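Local coordinates for protein CbbY (Rhodobacter sphaeroides, PDB 4UAS) that removes a phosphate from xylulose-1,5-bisphosphate, a potent Rubisco inhibitor, as a magnesium-dependent sugar phosphatase of the haloacid dehalogenase superfamily, at residues A[95-98]-A[99-103]. Numbering follows the deposited sequence.
Sequences PGIA and DLIAE
Three successive i-to-i+4 hydrogen bonds, Leu100 N to Gly96 O (3.1 Å), Ile101 N to Ile97 O (3.0 Å) and Ala102 N to Ala98 O (3.0 Å), build the first turns of helix 97-107, starting from the carbonyl of Gly96. Gly96 is the N-cap; its positive phi, 91°, turns the chain from the extended Pro95 into the helix, and its carbonyl accepts the first of these bonds.

Between side chains, the contact rests on Ile97 and Ile101, one turn apart on the buried side, where CG2 of Ile97 meets CD1 of Ile101 at 3.9 Å, the two side chains meeting at a slant. In Ile97 the touching methyl CG2 stands opposite the backbone N, with CG1 on the N side (chi1 -68°). Ile101 reaches back with its longer branch, extended at chi2 171°, and its CG1 passes 3.5 Å from Ile97 O, the oxygen that its own N-H binds. Leu100 CB similarly lies 3.5 Å from Gly96 O, and the Ala102 methyl packs beside the carbonyl of Ala98. Asp99 and Ala98 occupy the exposed side.

Beyond this turn, Ile97 touches Leu13 and Phe214, whereas Leu100 and Ile101 both rest on Phe7 of strand 4-7, the central-sheet strand that leads to the magnesium-binding Asp8; Ile101 also meets Phe130. The helix thus lies against the parallel sheet of the Rossmann-like HAD core, with the Ile97 side chain about 11 Å from the magnesium ion. Chemically, the contact is an amphipathic helix start: the carbonyls of Gly96, Ile97 and Ala98 are each paired with the N-H four residues on, Leu100 and Ile101 face the sheet while Ile97 packs on loop residues, and the Asp99 carboxylate, in the first turn, would probably interact favourably with the helix dipole.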
# COMPACT_ATOMS: atom_id res chain seq x y z
N PRO A 95 10.66 7.94 -6.29
CA PRO A 95 12.10 8.02 -6.32
C PRO A 95 12.78 7.13 -5.30
O PRO A 95 12.35 7.04 -4.13
CB PRO A 95 12.43 9.47 -6.08
CG PRO A 95 11.20 10.21 -6.49
CD PRO A 95 10.06 9.28 -6.24
N GLY A 96 13.85 6.46 -5.72
CA GLY A 96 14.64 5.62 -4.86
C GLY A 96 14.22 4.14 -4.79
O GLY A 96 14.97 3.31 -4.32
N ILE A 97 12.97 3.85 -5.13
CA ILE A 97 12.43 2.51 -4.94
C ILE A 97 13.05 1.47 -5.89
O ILE A 97 13.54 0.41 -5.45
CB ILE A 97 10.88 2.54 -5.09
CG1 ILE A 97 10.16 3.31 -3.95
CG2 ILE A 97 10.33 1.13 -5.28
CD1 ILE A 97 10.34 2.65 -2.61
N ALA A 98 13.11 1.80 -7.15
CA ALA A 98 13.74 0.91 -8.11
C ALA A 98 15.21 0.65 -7.76
O ALA A 98 15.68 -0.51 -7.81
CB ALA A 98 13.62 1.43 -9.56
N ASP A 99 15.95 1.70 -7.39
CA ASP A 99 17.40 1.53 -7.03
C ASP A 99 17.55 0.63 -5.80
O ASP A 99 18.46 -0.20 -5.77
CB ASP A 99 18.00 2.87 -6.76
CG ASP A 99 18.11 3.72 -8.01
OD1 ASP A 99 18.05 3.18 -9.12
OD2 ASP A 99 18.34 4.94 -7.85
N LEU A 100 16.73 0.80 -4.77
CA LEU A 100 16.83 -0.01 -3.57
C LEU A 100 16.55 -1.50 -3.93
O LEU A 100 17.25 -2.38 -3.44
CB LEU A 100 15.87 0.48 -2.52
CG LEU A 100 15.94 -0.30 -1.21
CD1 LEU A 100 17.25 -0.11 -0.57
CD2 LEU A 100 14.80 0.12 -0.27
N ILE A 101 15.51 -1.74 -4.73
CA ILE A 101 15.16 -3.12 -5.03
C ILE A 101 16.28 -3.76 -5.82
O ILE A 101 16.63 -4.92 -5.59
CB ILE A 101 13.81 -3.15 -5.72
CG1 ILE A 101 12.73 -2.88 -4.65
CG2 ILE A 101 13.54 -4.50 -6.44
CD1 ILE A 101 11.32 -2.66 -5.15
N ALA A 102 16.88 -3.03 -6.73
CA ALA A 102 17.99 -3.63 -7.53
C ALA A 102 19.16 -3.91 -6.67
O ALA A 102 19.78 -4.97 -6.83
CB ALA A 102 18.35 -2.68 -8.62
N GLU A 103 19.53 -3.03 -5.76
CA GLU A 103 20.62 -3.24 -4.84
C GLU A 103 20.35 -4.45 -3.94
O GLU A 103 21.25 -5.25 -3.67
CB GLU A 103 20.86 -2.03 -4.00
CG GLU A 103 22.17 -2.07 -3.26
CD GLU A 103 22.39 -0.87 -2.34
OE1 GLU A 103 21.54 0.04 -2.37
OE2 GLU A 103 23.39 -0.85 -1.59